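Local structure of secreted protein (Kutzneria albida DSM 43870, 5M6Q) at residues V51-E56 / Y175-Q180; W185-H190 / V196-T201. The protein probably acts as a microbial transglutaminase, cross-linking proteins by transferring the gamma-glutamyl group of a protein glutamine to an amine. All blocks are in the same frame, centred on the assembly; numbering follows the deposited sequence.

Contact 1: V51-E56 / Y175-Q180; sequences VNLNRE and YGWFDQ
Helix-on-sheet packing joins N52 and L53, in the last turn of helix 47-53, to W177 on strand 174-179, in the middle of the antiparallel sheet of the microbial transglutaminase fold. The contact is small, burying 169 Å² in all, and rests on one indole. N52 lies over one face of that indole. Its CB sits 3.4 Å from the centroid of the W177 six-membered ring and only 4° off the ring normal, a CH-pi contact almost exactly over the centre. From there the amide reaches across to the five-membered ring, where N52 ND2 comes within 3.2 Å of W177 CG; the amide plane stands 61° from the ring, so the amide is not stacked flat on it. The other end of the amide is held by helix 18-28, since N52 OD1 accepts a hydrogen bond from W25 NE1, which fixes the amide's rotation and turns its nitrogen to the indole. W177 meets the helix because its CG is anti to the backbone N (chi1 173°), carrying the ring out from the strand. Replacing W177 by an alanine is likely to leave the side chain of N52 without its aromatic floor and to open a gap between the helix end and the sheet. Beyond L53 the helix stops: N54 takes positive phi, and its N makes a weak bond back to V51 O. L53 completes the grip from a second direction, at the indole's rim, where its CD2 lies near the ring plane, 3.9 Å from W177 CZ3.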
ATOM      1  N   VAL A  51      -8.899  -0.373  -4.267  1.00 20.43           N
ATOM      2  CA  VAL A  51      -9.368  -0.886  -5.542  1.00 23.32           C
ATOM      3  C   VAL A  51      -8.284  -1.737  -6.211  1.00 26.55           C
ATOM      4  O   VAL A  51      -8.569  -2.794  -6.767  1.00 27.58           O
ATOM      5  CB  VAL A  51      -9.832   0.246  -6.441  1.00 25.03           C
ATOM      6  CG1 VAL A  51     -10.038  -0.254  -7.875  1.00 26.76           C
ATOM      7  CG2 VAL A  51     -11.140   0.822  -5.879  1.00 23.65           C
ATOM      8  N   ASN A  52      -7.034  -1.316  -6.121  1.00 24.80           N
ATOM      9  CA  ASN A  52      -5.976  -2.077  -6.776  1.00 28.75           C
ATOM     10  C   ASN A  52      -5.634  -3.411  -6.093  1.00 25.62           C
ATOM     11  O   ASN A  52      -5.133  -4.315  -6.743  1.00 27.22           O
ATOM     12  CB  ASN A  52      -4.718  -1.220  -6.907  1.00 23.47           C
ATOM     13  CG  ASN A  52      -4.841  -0.178  -8.008  1.00 25.91           C
ATOM     14  OD1 ASN A  52      -5.690  -0.289  -8.891  1.00 26.06           O
ATOM     15  ND2 ASN A  52      -3.998   0.842  -7.955  1.00 26.55           N
ATOM     16  N   LEU A  53      -5.901  -3.546  -4.800  1.00 23.76           N
ATOM     17  CA  LEU A  53      -5.712  -4.841  -4.156  1.00 24.31           C
ATOM     18  C   LEU A  53      -6.743  -5.867  -4.627  1.00 26.45           C
ATOM     19  O   LEU A  53      -6.471  -7.059  -4.594  1.00 27.09           O
ATOM     20  CB  LEU A  53      -5.765  -4.704  -2.642  1.00 23.90           C
ATOM     21  CG  LEU A  53      -4.590  -3.909  -2.089  1.00 19.88           C
ATOM     22  CD1 LEU A  53      -4.869  -3.482  -0.670  1.00 28.23           C
ATOM     23  CD2 LEU A  53      -3.319  -4.754  -2.159  1.00 23.47           C
ATOM     24  N   ASN A  54      -7.913  -5.400  -5.068  1.00 25.44           N
ATOM     25  CA  ASN A  54      -8.878  -6.267  -5.757  1.00 30.10           C
ATOM     26  C   ASN A  54      -9.385  -7.341  -4.801  1.00 30.43           C
ATOM     27  O   ASN A  54      -9.616  -8.480  -5.182  1.00 36.99           O
ATOM     28  CB  ASN A  54      -8.247  -6.905  -7.008  1.00 29.24           C
ATOM     29  CG  ASN A  54      -9.282  -7.586  -7.917  1.00 36.17           C
ATOM     30  OD1 ASN A  54     -10.470  -7.284  -7.849  1.00 37.84           O
ATOM     31  ND2 ASN A  54      -8.823  -8.496  -8.768  1.00 33.42           N
ATOM     32  N   ARG A  55      -9.550  -6.955  -3.545  1.00 32.17           N
ATOM     33  CA  ARG A  55      -9.889  -7.895  -2.494  1.00 33.00           C
ATOM     34  C   ARG A  55     -11.108  -7.478  -1.709  1.00 38.61           C
ATOM     35  O   ARG A  55     -11.054  -6.541  -0.905  1.00 35.09           O
ATOM     36  CB  ARG A  55      -8.710  -8.057  -1.556  1.00 32.55           C
ATOM     37  CG  ARG A  55      -7.738  -9.061  -2.081  1.00 36.72           C
ATOM     38  CD  ARG A  55      -6.597  -9.197  -1.147  1.00 31.04           C
ATOM     39  NE  ARG A  55      -7.016  -9.537   0.206  1.00 35.15           N
ATOM     40  CZ  ARG A  55      -6.173  -9.593   1.227  1.00 33.84           C
ATOM     41  NH1 ARG A  55      -4.888  -9.328   1.016  1.00 27.42           N
ATOM     42  NH2 ARG A  55      -6.603  -9.906   2.442  1.00 30.84           N
ATOM     43  N   GLU A  56     -12.197  -8.208  -1.920  1.00 35.81           N
ATOM     44  CA  GLU A  56     -13.473  -7.850  -1.322  1.00 35.96           C
ATOM     45  C   GLU A  56     -13.463  -7.991   0.190  1.00 35.43           C
ATOM     46  O   GLU A  56     -14.305  -7.413   0.866  1.00 39.14           O
ATOM     47  CB  GLU A  56     -14.584  -8.701  -1.918  1.00 37.62           C
ATOM     48  CG  GLU A  56     -14.423 -10.176  -1.653  1.00 39.41           C
ATOM     49  CD  GLU A  56     -15.545 -10.983  -2.267  1.00 42.73           C
ATOM     50  OE1 GLU A  56     -16.710 -10.807  -1.836  1.00 36.70           O
ATOM     51  OE2 GLU A  56     -15.256 -11.763  -3.200  1.00 42.61           O
ATOM     52  N   TYR A 175      -2.110   7.485   0.930  1.00 19.93           N
ATOM     53  CA  TYR A 175      -1.759   6.164   0.414  1.00 19.86           C
ATOM     54  C   TYR A 175      -1.296   6.311  -1.003  1.00 22.39           C
ATOM     55  O   TYR A 175      -1.961   6.979  -1.789  1.00 20.34           O
ATOM     56  CB  TYR A 175      -2.959   5.218   0.430  1.00 19.55           C
ATOM     57  CG  TYR A 175      -3.309   4.724   1.799  1.00 22.07           C
ATOM     58  CD1 TYR A 175      -4.064   5.504   2.668  1.00 20.62           C
ATOM     59  CD2 TYR A 175      -2.871   3.484   2.232  1.00 21.50           C
ATOM     60  CE1 TYR A 175      -4.380   5.043   3.952  1.00 26.58           C
ATOM     61  CE2 TYR A 175      -3.184   3.016   3.508  1.00 23.23           C
ATOM     62  CZ  TYR A 175      -3.939   3.799   4.356  1.00 24.19           C
ATOM     63  OH  TYR A 175      -4.239   3.329   5.617  1.00 30.03           O
ATOM     64  N   GLY A 176      -0.190   5.659  -1.341  1.00 20.05           N
ATOM     65  CA  GLY A 176       0.305   5.666  -2.702  1.00 18.96           C
ATOM     66  C   GLY A 176       0.521   4.258  -3.221  1.00 20.84           C
ATOM     67  O   GLY A 176       1.311   3.499  -2.677  1.00 19.69           O
ATOM     68  N   TRP A 177      -0.191   3.921  -4.286  1.00 20.47           N
ATOM     69  CA  TRP A 177      -0.075   2.617  -4.899  1.00 19.74           C
ATOM     70  C   TRP A 177       1.159   2.560  -5.777  1.00 22.02           C
ATOM     71  O   TRP A 177       1.352   3.425  -6.639  1.00 22.01           O
ATOM     72  CB  TRP A 177      -1.314   2.309  -5.724  1.00 17.18           C
ATOM     73  CG  TRP A 177      -1.153   1.045  -6.496  1.00 23.64           C
ATOM     74  CD1 TRP A 177      -0.743   0.912  -7.790  1.00 23.83           C
ATOM     75  CD2 TRP A 177      -1.376  -0.275  -6.009  1.00 23.76           C
ATOM     76  NE1 TRP A 177      -0.704  -0.414  -8.140  1.00 25.15           N
ATOM     77  CE2 TRP A 177      -1.095  -1.165  -7.066  1.00 24.25           C
ATOM     78  CE3 TRP A 177      -1.799  -0.793  -4.786  1.00 24.43           C
ATOM     79  CZ2 TRP A 177      -1.228  -2.538  -6.939  1.00 22.89           C
ATOM     80  CZ3 TRP A 177      -1.933  -2.168  -4.664  1.00 30.67           C
ATOM     81  CH2 TRP A 177      -1.653  -3.019  -5.737  1.00 20.74           C
ATOM     82  N   PHE A 178       2.001   1.562  -5.554  1.00 17.21           N
ATOM     83  CA  PHE A 178       3.236   1.442  -6.324  1.00 19.36           C
ATOM     84  C   PHE A 178       2.994   0.792  -7.680  1.00 20.65           C
ATOM     85  O   PHE A 178       2.753  -0.408  -7.765  1.00 22.30           O
ATOM     86  CB  PHE A 178       4.281   0.621  -5.557  1.00 20.35           C
ATOM     87  CG  PHE A 178       5.674   0.744  -6.099  1.00 17.71           C
ATOM     88  CD1 PHE A 178       5.991   1.714  -7.062  1.00 18.88           C
ATOM     89  CD2 PHE A 178       6.680  -0.095  -5.634  1.00 20.32           C
ATOM     90  CE1 PHE A 178       7.287   1.837  -7.555  1.00 21.69           C
ATOM     91  CE2 PHE A 178       7.988   0.021  -6.117  1.00 20.46           C
ATOM     92  CZ  PHE A 178       8.291   0.995  -7.077  1.00 21.02           C
ATOM     93  N   ASP A 179       3.087   1.590  -8.735  1.00 21.79           N
ATOM     94  CA  ASP A 179       2.964   1.085 -10.097  1.00 23.26           C
ATOM     95  C   ASP A 179       4.370   0.749 -10.574  1.00 22.98           C
ATOM     96  O   ASP A 179       5.140   1.635 -10.927  1.00 23.12           O
ATOM     97  CB  ASP A 179       2.291   2.133 -10.990  1.00 24.79           C
ATOM     98  CG  ASP A 179       2.272   1.760 -12.490  1.00 34.47           C
ATOM     99  OD1 ASP A 179       3.014   0.863 -12.961  1.00 32.07           O
ATOM    100  OD2 ASP A 179       1.504   2.416 -13.222  1.00 41.54           O
ATOM    101  N   GLN A 180       4.690  -0.533 -10.586  1.00 24.58           N
ATOM    102  CA  GLN A 180       6.048  -0.957 -10.869  1.00 25.84           C
ATOM    103  C   GLN A 180       6.298  -1.142 -12.368  1.00 31.19           C
ATOM    104  O   GLN A 180       7.396  -1.501 -12.767  1.00 31.43           O
ATOM    105  CB  GLN A 180       6.359  -2.230 -10.090  1.00 25.80           C
ATOM    106  CG  GLN A 180       6.434  -1.935  -8.589  1.00 23.60           C
ATOM    107  CD  GLN A 180       6.490  -3.173  -7.708  1.00 23.90           C
ATOM    108  OE1 GLN A 180       5.461  -3.758  -7.373  1.00 28.47           O
ATOM    109  NE2 GLN A 180       7.692  -3.540  -7.280  1.00 24.42           N
TER

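Contact 2: W185-H190 / V196-T201; sequences WWHANH and VVYQST
H187 and S200 meet by their side chains on one face of the antiparallel hairpin of strands 184-188 and 196-200: H187 NE2 and S200 OG are 2.7 Å apart in a nearly straight hydrogen bond lying close to the imidazole plane. Y198 takes a face of the same ring. Its CB stands 3.7 Å from the H187 centroid, and its phenol turns an edge toward the imidazole, the planes 61° apart. H187 CG sits between its own backbone N and carbonyl carbon (chi1 52°), a rotation that brings NE2 across to the neighbouring strand. In the backbone, H187 and Y198 form a hydrogen-bonded pair, as do W185 and S200. The bond from Y198 N to H187 O is short, 2.7 Å, although the donor lies well above the carbonyl plane.

The other face of the hairpin carries W186, Q199 and V197. Q199 CB is 3.7 Å from the centroid of the W186 six-membered ring, and the extended chain runs along the indole with its amide only 18° from the ring plane. V197 CG1 closes the indole edge, 3.7 Å from W186 CE3. Q199 NE2 is anchored outward on P5 O. Near the turn, N189 OD1 accepts a hydrogen bond from V196 N at 2.8 Å, the donor standing above the carboxamide plane, while N189 ND2 bonds to R194 O.

H187 ND1 is hydrogen-bonded to D174, and Y205 meets the imidazole edge-to-face. With partners on both nitrogens the ring is fixed in its rotation. The H187-D174 pair is consistent with the aspartate-histidine part of the Cys-Asp-His triad of microbial transglutaminases, in which the histidine is the outer member, here with S200 on its other nitrogen.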
ATOM      1  N   TRP A 185       3.776   6.454  -8.347  1.00 20.06           N
ATOM      2  CA  TRP A 185       3.008   6.265  -7.145  1.00 18.47           C
ATOM      3  C   TRP A 185       1.650   6.934  -7.328  1.00 21.06           C
ATOM      4  O   TRP A 185       1.575   8.127  -7.613  1.00 25.39           O
ATOM      5  CB  TRP A 185       3.780   6.830  -5.949  1.00 20.08           C
ATOM      6  CG  TRP A 185       4.995   5.995  -5.729  1.00 21.59           C
ATOM      7  CD1 TRP A 185       6.176   6.068  -6.415  1.00 21.43           C
ATOM      8  CD2 TRP A 185       5.119   4.882  -4.826  1.00 20.38           C
ATOM      9  NE1 TRP A 185       7.040   5.090  -5.969  1.00 21.36           N
ATOM     10  CE2 TRP A 185       6.418   4.354  -4.991  1.00 20.82           C
ATOM     11  CE3 TRP A 185       4.266   4.297  -3.884  1.00 20.08           C
ATOM     12  CZ2 TRP A 185       6.883   3.264  -4.247  1.00 19.72           C
ATOM     13  CZ3 TRP A 185       4.731   3.225  -3.140  1.00 18.38           C
ATOM     14  CH2 TRP A 185       6.028   2.715  -3.327  1.00 20.77           C
ATOM     15  N   TRP A 186       0.591   6.136  -7.220  1.00 21.10           N
ATOM     16  CA  TRP A 186      -0.760   6.607  -7.498  1.00 19.07           C
ATOM     17  C   TRP A 186      -1.492   6.950  -6.224  1.00 21.38           C
ATOM     18  O   TRP A 186      -1.639   6.113  -5.336  1.00 20.04           O
ATOM     19  CB  TRP A 186      -1.523   5.548  -8.287  1.00 20.01           C
ATOM     20  CG  TRP A 186      -0.963   5.376  -9.659  1.00 24.81           C
ATOM     21  CD1 TRP A 186       0.162   4.688 -10.001  1.00 27.39           C
ATOM     22  CD2 TRP A 186      -1.483   5.934 -10.878  1.00 24.63           C
ATOM     23  NE1 TRP A 186       0.368   4.770 -11.365  1.00 25.58           N
ATOM     24  CE2 TRP A 186      -0.626   5.527 -11.924  1.00 23.85           C
ATOM     25  CE3 TRP A 186      -2.581   6.744 -11.181  1.00 18.68           C
ATOM     26  CZ2 TRP A 186      -0.842   5.890 -13.255  1.00 22.43           C
ATOM     27  CZ3 TRP A 186      -2.797   7.097 -12.505  1.00 21.36           C
ATOM     28  CH2 TRP A 186      -1.937   6.669 -13.524  1.00 22.84           C
ATOM     29  N   HIS A 187      -1.937   8.192  -6.125  1.00 21.89           N
ATOM     30  CA  HIS A 187      -2.655   8.610  -4.945  1.00 18.89           C
ATOM     31  C   HIS A 187      -3.743   9.587  -5.363  1.00 19.63           C
ATOM     32  O   HIS A 187      -4.140   9.606  -6.520  1.00 20.81           O
ATOM     33  CB  HIS A 187      -1.706   9.208  -3.876  1.00 19.93           C
ATOM     34  CG  HIS A 187      -0.790  10.292  -4.367  1.00 18.14           C
ATOM     35  ND1 HIS A 187      -0.605  11.467  -3.673  1.00 24.70           N
ATOM     36  CD2 HIS A 187       0.038  10.356  -5.435  1.00 23.66           C
ATOM     37  CE1 HIS A 187       0.270  12.223  -4.309  1.00 26.29           C
ATOM     38  NE2 HIS A 187       0.681  11.571  -5.378  1.00 21.78           N
ATOM     39  N   ALA A 188      -4.263  10.355  -4.419  1.00 20.53           N
ATOM     40  CA  ALA A 188      -5.371  11.263  -4.718  1.00 24.50           C
ATOM     41  C   ALA A 188      -5.415  12.348  -3.653  1.00 21.04           C
ATOM     42  O   ALA A 188      -4.687  12.271  -2.659  1.00 26.88           O
ATOM     43  CB  ALA A 188      -6.721  10.504  -4.801  1.00 18.33           C
ATOM     44  N   ASN A 189      -6.243  13.367  -3.858  1.00 27.29           N
ATOM     45  CA  ASN A 189      -6.272  14.475  -2.912  1.00 25.32           C
ATOM     46  C   ASN A 189      -7.181  14.182  -1.719  1.00 27.01           C
ATOM     47  O   ASN A 189      -6.771  14.357  -0.577  1.00 26.29           O
ATOM     48  CB  ASN A 189      -6.679  15.785  -3.602  1.00 26.19           C
ATOM     49  CG  ASN A 189      -8.003  15.698  -4.346  1.00 27.08           C
ATOM     50  OD1 ASN A 189      -8.565  14.619  -4.571  1.00 26.22           O
ATOM     51  ND2 ASN A 189      -8.505  16.855  -4.742  1.00 28.58           N
ATOM     52  N   HIS A 190      -8.391  13.716  -1.983  1.00 23.12           N
ATOM     53  CA  HIS A 190      -9.355  13.436  -0.929  1.00 26.96           C
ATOM     54  C   HIS A 190     -10.529  12.701  -1.548  1.00 26.72           C
ATOM     55  O   HIS A 190     -10.564  12.474  -2.764  1.00 26.55           O
ATOM     56  CB  HIS A 190      -9.810  14.738  -0.216  1.00 20.68           C
ATOM     57  CG  HIS A 190     -10.308  15.803  -1.149  1.00 29.71           C
ATOM     58  ND1 HIS A 190     -11.473  15.673  -1.875  1.00 26.72           N
ATOM     59  CD2 HIS A 190      -9.796  17.015  -1.479  1.00 22.56           C
ATOM     60  CE1 HIS A 190     -11.657  16.755  -2.614  1.00 26.57           C
ATOM     61  NE2 HIS A 190     -10.656  17.586  -2.389  1.00 29.27           N
ATOM     62  N   VAL A 196      -9.294  14.140  -7.196  1.00 24.06           N
ATOM     63  CA  VAL A 196      -8.371  14.106  -8.324  1.00 22.07           C
ATOM     64  C   VAL A 196      -7.364  13.014  -8.044  1.00 20.58           C
ATOM     65  O   VAL A 196      -6.843  12.953  -6.938  1.00 20.80           O
ATOM     66  CB  VAL A 196      -7.642  15.459  -8.526  1.00 23.90           C
ATOM     67  CG1 VAL A 196      -6.666  15.366  -9.694  1.00 21.82           C
ATOM     68  CG2 VAL A 196      -8.648  16.588  -8.712  1.00 28.50           C
ATOM     69  N   VAL A 197      -7.078  12.179  -9.043  1.00 20.36           N
ATOM     70  CA  VAL A 197      -6.052  11.145  -8.933  1.00 19.73           C
ATOM     71  C   VAL A 197      -4.691  11.688  -9.352  1.00 22.38           C
ATOM     72  O   VAL A 197      -4.582  12.471 -10.307  1.00 22.94           O
ATOM     73  CB  VAL A 197      -6.466   9.897  -9.747  1.00 23.61           C
ATOM     74  CG1 VAL A 197      -5.287   8.963 -10.020  1.00 19.21           C
ATOM     75  CG2 VAL A 197      -7.543   9.157  -8.992  1.00 22.53           C
ATOM     76  N   TYR A 198      -3.656  11.318  -8.599  1.00 19.96           N
ATOM     77  CA  TYR A 198      -2.298  11.754  -8.901  1.00 17.92           C
ATOM     78  C   TYR A 198      -1.406  10.582  -9.250  1.00 22.82           C
ATOM     79  O   TYR A 198      -1.492   9.521  -8.647  1.00 20.72           O
ATOM     80  CB  TYR A 198      -1.664  12.482  -7.713  1.00 21.86           C
ATOM     81  CG  TYR A 198      -2.420  13.674  -7.222  1.00 22.90           C
ATOM     82  CD1 TYR A 198      -2.864  14.667  -8.103  1.00 29.93           C
ATOM     83  CD2 TYR A 198      -2.676  13.834  -5.865  1.00 30.32           C
ATOM     84  CE1 TYR A 198      -3.555  15.779  -7.635  1.00 27.05           C
ATOM     85  CE2 TYR A 198      -3.360  14.938  -5.390  1.00 32.51           C
ATOM     86  CZ  TYR A 198      -3.797  15.904  -6.278  1.00 27.18           C
ATOM     87  OH  TYR A 198      -4.469  16.994  -5.783  1.00 35.17           O
ATOM     88  N   GLN A 199      -0.517  10.803 -10.195  1.00 19.94           N
ATOM     89  CA  GLN A 199       0.502   9.836 -10.548  1.00 16.45           C
ATOM     90  C   GLN A 199       1.823  10.550 -10.319  1.00 25.89           C
ATOM     91  O   GLN A 199       2.181  11.461 -11.085  1.00 24.84           O
ATOM     92  CB  GLN A 199       0.336   9.367 -11.998  1.00 19.14           C
ATOM     93  CG  GLN A 199       1.430   8.431 -12.490  1.00 20.38           C
ATOM     94  CD  GLN A 199       1.393   8.241 -13.999  1.00 26.47           C
ATOM     95  OE1 GLN A 199       0.637   8.918 -14.701  1.00 25.37           O
ATOM     96  NE2 GLN A 199       2.210   7.315 -14.505  1.00 22.35           N
ATOM     97  N   SER A 200       2.526  10.178  -9.251  1.00 19.96           N
ATOM     98  CA  SER A 200       3.709  10.935  -8.825  1.00 24.19           C
ATOM     99  C   SER A 200       5.003  10.148  -8.857  1.00 23.33           C
ATOM    100  O   SER A 200       5.001   8.914  -8.792  1.00 22.67           O
ATOM    101  CB  SER A 200       3.505  11.474  -7.412  1.00 23.54           C
ATOM    102  OG  SER A 200       2.397  12.347  -7.378  1.00 24.97           O
ATOM    103  N   THR A 201       6.114  10.865  -8.952  1.00 22.75           N
ATOM    104  CA  THR A 201       7.385  10.251  -8.613  1.00 22.20           C
ATOM    105  C   THR A 201       7.363   9.957  -7.119  1.00 21.16           C
ATOM    106  O   THR A 201       6.627  10.597  -6.364  1.00 18.71           O
ATOM    107  CB  THR A 201       8.578  11.156  -8.902  1.00 21.99           C
ATOM    108  OG1 THR A 201       8.517  12.265  -8.012  1.00 19.74           O
ATOM    109  CG2 THR A 201       8.582  11.654 -10.348  1.00 21.07           C
TER

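Along the chain, helix 47-53 comes first, and contact 1 closes a loop of 118 residues when strand 174-179 enters the sheet beneath it. Contact 2 follows in series, closing only the short turn between strands 184-188 and 196-200; the two loops neither nest nor cross. They meet through neighbouring strands: the backbones of W177 and W186 are probably hydrogen-bonded, and D179 probably accepts a bond from W186 NE1. Helix 18-28 bridges them from outside, its Y21 touching both N52 and W186. Contact 1 thus fastens a helix to the middle of the sheet, while contact 2 joins strands further out, toward edge strand 13-17.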